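Local coordinates for protein beta-lactamase II (Erythrobacter litoralis, PDB 6V72) that probably hydrolyses beta-lactam antibiotics to substituted beta-amino acids, as a zinc-dependent class B metallo-beta-lactamase, at residues G23-S28 with E75-W80; A117-N122 with I137-N142; Q29-V34 with L177-G182. All blocks are in the same frame, centred on the assembly; numbering follows the deposited sequence.

The three contacts sample different layers of the metallo-beta-lactamase sandwich, and each is partly buried. Interactions 1 and 2 both involve the large mixed sheet but lie on opposite sides of the chain's centre, about 28 Å apart between centres. In interaction 1 a helix covers an N-terminal strand through ring stacking and one amide hydrogen bond; in interaction 2 two neighbouring strands separate into loops, joined by a backbone bond and a loose aromatic meeting near the surface. Interaction 3 lies nearer the chain's centre, where a hairpin turn of the large sheet meets the small sheet through apolar contacts alone. Residues 29-34 directly follow 23-28, so one strand and its turn serve interactions 1 and 3.

Interaction 1: residues G23-S28 with E75-W80; sequences GEVSFS and EQIVAW. With CA (calcium ion), chain C.
Strand 25-28, which presents Val25 and Phe27, passes helix 75-80 at 9.6 Å between axes, their N-to-C directions 44° apart. The aromatic centre is Phe27 and Trp80: in the Trp80 conformer described here, one of two deposited, the Phe27 ring stacks face to face on the six-membered ring, centroids 3.7 Å apart and planes tilted by 13°. Trp80 CG stands anti to its backbone N (chi1 -161°), which brings the indole against one face of Phe27. Val25, branched at CB, covers the opposite face with CG1 while CG2 packs 4.1 Å from Ile77 CG1; Ile77 CA comes to the Phe27 edge.

At the more exposed end Gln76 extends its amide so that OE1 accepts from Glu24 N at 2.9 Å, with the donor tilted from the carbonyl plane. Glycine suits position 23 because phi is positive and a CB there would point at the helix and run into Gln76 NE2. On another side of the helix Glu75 OE1 binds a calcium ion at 2.4 Å, with Glu72 and two waters as further ligands. Helix 71-84 is thus fixed to the N-terminal part of the large sheet by dispersion where the surface is buried, and by directional bonds at the loop, where Gln76 serves a backbone N-H and Gln73 NE2 bonds to Glu24 OE2.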
loop_
_atom_site.group_PDB
_atom_site.type_symbol
_atom_site.label_atom_id
_atom_site.label_comp_id
_atom_site.label_asym_id
_atom_site.label_seq_id
_atom_site.Cartn_x
_atom_site.Cartn_y
_atom_site.Cartn_z
ATOM N N GLY A 23 19.640 -18.855 -15.729
ATOM C CA GLY A 23 18.272 -18.737 -16.215
ATOM C C GLY A 23 17.697 -17.365 -15.886
ATOM O O GLY A 23 18.307 -16.323 -16.167
ATOM N N GLU A 24 16.517 -17.360 -15.269
ATOM C CA GLU A 24 15.857 -16.129 -14.842
ATOM C C GLU A 24 16.290 -15.665 -13.456
ATOM O O GLU A 24 15.735 -14.684 -12.945
ATOM C CB GLU A 24 14.334 -16.311 -14.838
ATOM C CG GLU A 24 13.696 -16.637 -16.179
ATOM C CD GLU A 24 12.299 -17.233 -16.005
ATOM O OE1 GLU A 24 12.082 -18.388 -16.437
ATOM O OE2 GLU A 24 11.421 -16.562 -15.413
ATOM N N VAL A 25 17.222 -16.357 -12.810
ATOM C CA VAL A 25 17.585 -16.046 -11.427
ATOM C C VAL A 25 18.861 -15.227 -11.413
ATOM O O VAL A 25 19.823 -15.529 -12.130
ATOM C CB VAL A 25 17.768 -17.321 -10.588
ATOM C CG1 VAL A 25 17.992 -16.954 -9.098
ATOM C CG2 VAL A 25 16.585 -18.241 -10.766
ATOM N N SER A 26 18.872 -14.187 -10.594
ATOM C CA SER A 26 20.076 -13.406 -10.337
ATOM C C SER A 26 20.618 -13.795 -8.966
ATOM O O SER A 26 19.899 -13.704 -7.967
ATOM C CB SER A 26 19.757 -11.912 -10.374
ATOM O OG SER A 26 19.397 -11.502 -11.682
ATOM N N PHE A 27 21.875 -14.213 -8.905
ATOM C CA PHE A 27 22.492 -14.596 -7.640
ATOM C C PHE A 27 23.532 -13.567 -7.226
ATOM O O PHE A 27 24.337 -13.117 -8.049
ATOM C CB PHE A 27 23.160 -15.969 -7.736
ATOM C CG PHE A 27 22.197 -17.114 -7.769
ATOM C CD1 PHE A 27 21.571 -17.557 -6.604
ATOM C CD2 PHE A 27 21.927 -17.767 -8.966
ATOM C CE1 PHE A 27 20.682 -18.623 -6.641
ATOM C CE2 PHE A 27 21.052 -18.828 -9.007
ATOM C CZ PHE A 27 20.433 -19.266 -7.841
ATOM N N SER A 28 23.548 -13.219 -5.945
ATOM C CA SER A 28 24.620 -12.376 -5.434
ATOM C C SER A 28 25.055 -12.903 -4.080
ATOM O O SER A 28 24.262 -13.481 -3.339
ATOM C CB SER A 28 24.219 -10.904 -5.334
ATOM O OG SER A 28 22.990 -10.744 -4.669
ATOM N N GLU A 75 12.648 -23.966 -9.582
ATOM C CA GLU A 75 13.395 -25.102 -10.121
ATOM C C GLU A 75 14.815 -24.689 -10.501
ATOM O O GLU A 75 15.772 -25.462 -10.322
ATOM C CB GLU A 75 12.654 -25.682 -11.344
ATOM C CG GLU A 75 11.364 -26.392 -10.995
ATOM C CD GLU A 75 10.424 -26.578 -12.191
ATOM O OE1 GLU A 75 10.807 -26.266 -13.333
ATOM O OE2 GLU A 75 9.279 -27.008 -11.979
ATOM N N GLN A 76 14.981 -23.467 -11.018
ATOM C CA GLN A 76 16.322 -23.024 -11.386
ATOM C C GLN A 76 17.202 -22.822 -10.163
ATOM O O GLN A 76 18.397 -23.123 -10.209
ATOM C CB GLN A 76 16.250 -21.755 -12.234
ATOM C CG GLN A 76 15.674 -22.067 -13.607
ATOM C CD GLN A 76 15.552 -20.870 -14.521
ATOM O OE1 GLN A 76 15.471 -19.732 -14.073
ATOM N NE2 GLN A 76 15.528 -21.136 -15.836
ATOM N N ILE A 77 16.639 -22.322 -9.049
ATOM C CA ILE A 77 17.436 -22.204 -7.828
ATOM C C ILE A 77 17.900 -23.576 -7.368
ATOM O O ILE A 77 19.067 -23.771 -7.010
ATOM C CB ILE A 77 16.638 -21.491 -6.720
ATOM C CG1 ILE A 77 16.251 -20.084 -7.143
ATOM C CG2 ILE A 77 17.462 -21.410 -5.443
ATOM C CD1 ILE A 77 15.206 -19.449 -6.209
ATOM N N VAL A 78 16.985 -24.553 -7.378
ATOM C CA VAL A 78 17.328 -25.906 -6.958
ATOM C C VAL A 78 18.414 -26.479 -7.861
ATOM O O VAL A 78 19.349 -27.145 -7.395
ATOM C CB VAL A 78 16.052 -26.776 -6.943
ATOM C CG1 VAL A 78 16.390 -28.246 -6.696
ATOM C CG2 VAL A 78 15.085 -26.264 -5.850
ATOM N N ALA A 79 18.313 -26.217 -9.165
ATOM C CA ALA A 79 19.314 -26.728 -10.101
ATOM C C ALA A 79 20.660 -26.044 -9.907
ATOM O O ALA A 79 21.703 -26.677 -10.057
ATOM C CB ALA A 79 18.829 -26.555 -11.541
ATOM N N TRP A 80 20.665 -24.752 -9.590
ATOM C CA TRP A 80 21.932 -24.079 -9.344
ATOM C C TRP A 80 22.647 -24.689 -8.144
ATOM O O TRP A 80 23.864 -24.911 -8.177
ATOM C CB TRP A 80 21.690 -22.586 -9.137
ATOM C CG TRP A 80 22.912 -21.727 -9.329
ATOM C CD1 TRP A 80 23.579 -21.483 -10.496
ATOM C CD2 TRP A 80 23.597 -20.990 -8.313
ATOM N NE1 TRP A 80 24.638 -20.638 -10.266
ATOM C CE2 TRP A 80 24.671 -20.318 -8.935
ATOM C CE3 TRP A 80 23.400 -20.825 -6.937
ATOM C CZ2 TRP A 80 25.549 -19.498 -8.230
ATOM C CZ3 TRP A 80 24.270 -20.010 -6.237
ATOM C CH2 TRP A 80 25.329 -19.354 -6.883
HETATM CA CA CA C . 11.750 -26.097 -15.499
HETATM O O HOH W 1 13.048 -24.327 -14.565
HETATM O O HOH W 2 13.102 -27.838 -14.760
#

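Interaction 2: residues A117-N122 with I137-N142; sequences AHPLSN and ITFDAN
Parallel strands 114-117 and 135-139 are neighbours in the large mixed sheet of the metallo-beta-lactamase fold, and at Ala117 and Ile137 they are joined by one backbone bond across this contact, where strand 114-117 ends. Ile137 N donates to Ala117 O over 2.9 Å in a nearly straight bond (173° at the hydrogen). The Ile137 side chain lies back over the same carbonyl, CG1 3.4 Å from Ala117 O, so a branched apolar chain shields this bond. Beyond it residues 117-122 enter a type I turn from His118 to Ser121, in which Ser121 N donates to His118 O. Proline suits the second position of that turn, where its ring fixes phi, and Pro119 CD rests 3.3 Å from Ile137 O.

Phe139 CG lies anti to the carbonyl carbon (chi1 -78°), which turns the ring toward His118. Its CE2 comes 3.7 Å from His118 CD2, the two rings meeting obliquely with planes 33° apart, while Ile137 CG2 sits over the centre of one Phe139 face. Pro119 CD also approaches the edge of Phe139 and lies over one face of His118. The imidazole meets Tyr160 edge-to-face as well. Leu120 N donates to His118 ND1 at 3.0 Å, within 10° of the ring plane, which fixes the rotation of the imidazole.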
loop_
_atom_site.group_PDB
_atom_site.type_symbol
_atom_site.label_atom_id
_atom_site.label_comp_id
_atom_site.label_asym_id
_atom_site.label_seq_id
_atom_site.Cartn_x
_atom_site.Cartn_y
_atom_site.Cartn_z
ATOM N N ALA A 117 7.507 -24.064 7.748
ATOM C CA ALA A 117 6.787 -22.804 7.854
ATOM C C ALA A 117 6.254 -22.642 9.267
ATOM O O ALA A 117 6.143 -23.614 10.021
ATOM C CB ALA A 117 5.616 -22.707 6.869
ATOM N N HIS A 118 5.917 -21.388 9.609
ATOM C CA HIS A 118 5.149 -21.129 10.818
ATOM C C HIS A 118 3.905 -22.022 10.833
ATOM O O HIS A 118 3.254 -22.184 9.793
ATOM C CB HIS A 118 4.752 -19.649 10.861
ATOM C CG HIS A 118 4.156 -19.228 12.169
ATOM N ND1 HIS A 118 2.897 -19.620 12.578
ATOM C CD2 HIS A 118 4.661 -18.462 13.170
ATOM C CE1 HIS A 118 2.657 -19.118 13.778
ATOM N NE2 HIS A 118 3.706 -18.407 14.155
ATOM N N PRO A 119 3.522 -22.595 11.989
ATOM C CA PRO A 119 2.404 -23.560 11.994
ATOM C C PRO A 119 1.081 -22.984 11.549
ATOM O O PRO A 119 0.210 -23.746 11.100
ATOM C CB PRO A 119 2.321 -24.023 13.459
ATOM C CG PRO A 119 3.182 -23.103 14.226
ATOM C CD PRO A 119 4.198 -22.530 13.291
ATOM N N LEU A 120 0.864 -21.677 11.705
ATOM C CA LEU A 120 -0.446 -21.141 11.380
ATOM C C LEU A 120 -0.459 -20.470 10.021
ATOM O O LEU A 120 -1.512 -19.993 9.585
ATOM C CB LEU A 120 -0.931 -20.185 12.485
ATOM C CG LEU A 120 -1.080 -20.811 13.878
ATOM C CD1 LEU A 120 -1.664 -19.811 14.900
ATOM C CD2 LEU A 120 -1.911 -22.121 13.818
ATOM N N SER A 121 0.667 -20.448 9.317
ATOM C CA SER A 121 0.679 -19.858 7.992
ATOM C C SER A 121 -0.178 -20.698 7.054
ATOM O O SER A 121 -0.157 -21.929 7.111
ATOM C CB SER A 121 2.107 -19.751 7.464
ATOM O OG SER A 121 2.690 -21.032 7.350
ATOM N N ASN A 122 -0.953 -20.018 6.210
ATOM C CA ASN A 122 -1.855 -20.651 5.240
ATOM C C ASN A 122 -2.905 -21.549 5.900
ATOM O O ASN A 122 -3.335 -22.556 5.320
ATOM C CB ASN A 122 -1.076 -21.427 4.173
ATOM C CG ASN A 122 -1.092 -20.729 2.827
ATOM O OD1 ASN A 122 -1.996 -19.942 2.533
ATOM N ND2 ASN A 122 -0.084 -21.001 2.007
ATOM N N ILE A 137 7.143 -25.328 12.124
ATOM C CA ILE A 137 8.182 -24.927 13.073
ATOM C C ILE A 137 7.618 -24.901 14.487
ATOM O O ILE A 137 6.512 -24.396 14.728
ATOM C CB ILE A 137 8.734 -23.545 12.687
ATOM C CG1 ILE A 137 9.345 -23.558 11.285
ATOM C CG2 ILE A 137 9.730 -23.020 13.727
ATOM C CD1 ILE A 137 9.515 -22.123 10.688
ATOM N N THR A 138 8.392 -25.413 15.436
ATOM C CA THR A 138 8.096 -25.208 16.852
ATOM C C THR A 138 8.800 -23.940 17.316
ATOM O O THR A 138 10.038 -23.878 17.317
ATOM C CB THR A 138 8.530 -26.405 17.699
ATOM O OG1 THR A 138 9.941 -26.628 17.529
ATOM C CG2 THR A 138 7.782 -27.638 17.264
ATOM N N PHE A 139 8.013 -22.941 17.742
ATOM C CA PHE A 139 8.548 -21.688 18.254
ATOM C C PHE A 139 8.356 -21.642 19.763
ATOM O O PHE A 139 7.289 -22.004 20.271
ATOM C CB PHE A 139 7.858 -20.472 17.631
ATOM C CG PHE A 139 8.335 -20.140 16.241
ATOM C CD1 PHE A 139 9.623 -19.681 16.033
ATOM C CD2 PHE A 139 7.497 -20.297 15.140
ATOM C CE1 PHE A 139 10.084 -19.367 14.774
ATOM C CE2 PHE A 139 7.944 -19.981 13.852
ATOM C CZ PHE A 139 9.248 -19.508 13.665
ATOM N N ASP A 140 9.392 -21.207 20.474
ATOM C CA ASP A 140 9.200 -21.004 21.901
ATOM C C ASP A 140 8.512 -19.663 22.149
ATOM O O ASP A 140 8.245 -18.884 21.230
ATOM C CB ASP A 140 10.523 -21.180 22.686
ATOM C CG ASP A 140 11.510 -20.020 22.562
ATOM O OD1 ASP A 140 11.141 -18.884 22.218
ATOM O OD2 ASP A 140 12.709 -20.276 22.870
ATOM N N ALA A 141 8.185 -19.417 23.417
ATOM C CA ALA A 141 7.365 -18.271 23.769
ATOM C C ALA A 141 8.097 -16.954 23.578
ATOM O O ALA A 141 7.451 -15.901 23.555
ATOM C CB ALA A 141 6.896 -18.414 25.214
ATOM N N ASN A 142 9.416 -16.990 23.406
ATOM C CA ASN A 142 10.194 -15.794 23.109
ATOM C C ASN A 142 10.362 -15.564 21.618
ATOM O O ASN A 142 10.963 -14.558 21.219
ATOM C CB ASN A 142 11.560 -15.897 23.777
ATOM C CG ASN A 142 11.460 -15.851 25.274
ATOM O OD1 ASN A 142 12.158 -16.578 25.971
ATOM N ND2 ASN A 142 10.575 -15.004 25.777
#

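Interaction 3: residues Q29-V34 with L177-G182; sequences QLAEGV and LGIAFG
Ile179 meets the turn 29-34 through its longer branch, which can be traced outward from CB. At CB the chain divides: CG2 stands anti to the backbone N, and CG1 anti to the carbonyl carbon (chi1 -63°), a setting that aims CG1 at the turn. CG1 serves as a stem, and a further extended torsion carries the methyl CD1 out to the contact. CD1 settles among three apolar groups: Ala31 CB at 3.9 Å, Leu30 CB at 4.0 Å and Val34 CG1 at 4.1 Å. Alanine suits its place because a single methyl is enough to meet CD1.

This meeting joins the two sheets of the alpha-beta/beta-alpha sandwich: residues 29-34 form the hairpin connection between strands 25-29 and 34-41 of the large sheet, and Ile179 lies on strand 179-181 of the small one. Leu30 and Ala31 together face Val34 as a classic beta bulge, with Leu30 N bonded to Val34 O at 2.8 Å and Val34 N to Ala31 O at 2.9 Å. That second bond closes a type II turn, in which Gly33 takes the positive phi (77°) that suits glycine.

Val34, beta-branched as fits an extended strand, divides its methyls between two partners and meets both tip to tip: Ile179 through CG1, and Leu177 through CG2, which lies 3.7 Å from Leu177 CD1. Leu177 CD1 also lies 4.4 Å from Ala31 CB. On the small sheet, Gly178 and Ile179 form a G1 bulge opposite Leu174, and Leu174 also packs on Val34.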
loop_
_atom_site.group_PDB
_atom_site.type_symbol
_atom_site.label_atom_id
_atom_site.label_comp_id
_atom_site.label_asym_id
_atom_site.label_seq_id
_atom_site.Cartn_x
_atom_site.Cartn_y
_atom_site.Cartn_z
ATOM N N GLN A 29 26.329 -12.723 -3.770
ATOM C CA GLN A 29 26.891 -13.267 -2.549
ATOM C C GLN A 29 26.846 -12.209 -1.451
ATOM O O GLN A 29 27.389 -11.107 -1.620
ATOM C CB GLN A 29 28.320 -13.749 -2.801
ATOM C CG GLN A 29 28.776 -14.769 -1.811
ATOM C CD GLN A 29 30.199 -15.197 -2.054
ATOM O OE1 GLN A 29 30.462 -16.358 -2.347
ATOM N NE2 GLN A 29 31.127 -14.262 -1.940
ATOM N N LEU A 30 26.196 -12.544 -0.329
ATOM C CA LEU A 30 26.154 -11.657 0.828
ATOM C C LEU A 30 27.320 -11.888 1.770
ATOM O O LEU A 30 27.718 -10.975 2.510
ATOM C CB LEU A 30 24.856 -11.860 1.604
ATOM C CG LEU A 30 23.582 -11.568 0.811
ATOM C CD1 LEU A 30 22.354 -11.629 1.740
ATOM C CD2 LEU A 30 23.689 -10.224 0.091
ATOM N N ALA A 31 27.853 -13.099 1.768
ATOM C CA ALA A 31 28.975 -13.501 2.607
ATOM C C ALA A 31 29.430 -14.837 2.050
ATOM O O ALA A 31 28.736 -15.447 1.239
ATOM C CB ALA A 31 28.577 -13.624 4.081
ATOM N N GLU A 32 30.592 -15.296 2.491
ATOM C CA GLU A 32 31.021 -16.627 2.089
ATOM C C GLU A 32 29.958 -17.664 2.440
ATOM O O GLU A 32 29.538 -17.773 3.598
ATOM C CB GLU A 32 32.344 -16.982 2.759
ATOM C CG GLU A 32 32.846 -18.341 2.347
ATOM C CD GLU A 32 34.161 -18.689 3.004
ATOM O OE1 GLU A 32 34.906 -17.758 3.392
ATOM O OE2 GLU A 32 34.447 -19.897 3.134
ATOM N N GLY A 33 29.487 -18.388 1.424
ATOM C CA GLY A 33 28.460 -19.397 1.613
ATOM C C GLY A 33 27.049 -18.880 1.771
ATOM O O GLY A 33 26.148 -19.667 2.094
ATOM N N VAL A 34 26.813 -17.591 1.563
ATOM C CA VAL A 34 25.469 -17.025 1.678
ATOM C C VAL A 34 25.128 -16.350 0.362
ATOM O O VAL A 34 25.666 -15.283 0.038
ATOM C CB VAL A 34 25.341 -16.034 2.842
ATOM C CG1 VAL A 34 23.895 -15.537 2.939
ATOM C CG2 VAL A 34 25.785 -16.674 4.144
ATOM N N LEU A 177 27.586 -14.001 10.975
ATOM C CA LEU A 177 27.977 -13.311 9.762
ATOM C C LEU A 177 27.384 -11.914 9.687
ATOM O O LEU A 177 27.624 -11.199 8.704
ATOM C CB LEU A 177 27.559 -14.133 8.537
ATOM C CG LEU A 177 28.191 -15.525 8.470
ATOM C CD1 LEU A 177 27.562 -16.338 7.350
ATOM C CD2 LEU A 177 29.684 -15.409 8.248
ATOM N N GLY A 178 26.618 -11.511 10.700
ATOM C CA GLY A 178 26.030 -10.182 10.730
ATOM C C GLY A 178 24.955 -9.922 9.698
ATOM O O GLY A 178 24.829 -8.789 9.223
ATOM N N ILE A 179 24.160 -10.935 9.359
ATOM C CA ILE A 179 23.110 -10.828 8.351
ATOM C C ILE A 179 21.781 -11.161 9.010
ATOM O O ILE A 179 21.666 -12.171 9.715
ATOM C CB ILE A 179 23.354 -11.774 7.157
ATOM C CG1 ILE A 179 24.644 -11.430 6.417
ATOM C CG2 ILE A 179 22.151 -11.776 6.206
ATOM C CD1 ILE A 179 25.133 -12.579 5.537
ATOM N N ALA A 180 20.774 -10.343 8.762
ATOM C CA ALA A 180 19.426 -10.682 9.184
ATOM C C ALA A 180 18.493 -10.457 8.010
ATOM O O ALA A 180 18.649 -9.481 7.264
ATOM C CB ALA A 180 18.965 -9.860 10.378
ATOM N N PHE A 181 17.525 -11.356 7.853
ATOM C CA PHE A 181 16.584 -11.319 6.740
ATOM C C PHE A 181 15.179 -11.089 7.277
ATOM O O PHE A 181 14.641 -11.931 8.009
ATOM C CB PHE A 181 16.655 -12.618 5.939
ATOM C CG PHE A 181 15.728 -12.663 4.744
ATOM C CD1 PHE A 181 16.038 -11.975 3.577
ATOM C CD2 PHE A 181 14.568 -13.434 4.776
ATOM C CE1 PHE A 181 15.196 -12.032 2.477
ATOM C CE2 PHE A 181 13.743 -13.507 3.667
ATOM C CZ PHE A 181 14.046 -12.810 2.531
ATOM N N GLY A 182 14.584 -9.955 6.904
ATOM C CA GLY A 182 13.309 -9.545 7.442
ATOM C C GLY A 182 12.109 -9.966 6.638
ATOM O O GLY A 182 10.992 -9.595 6.992
#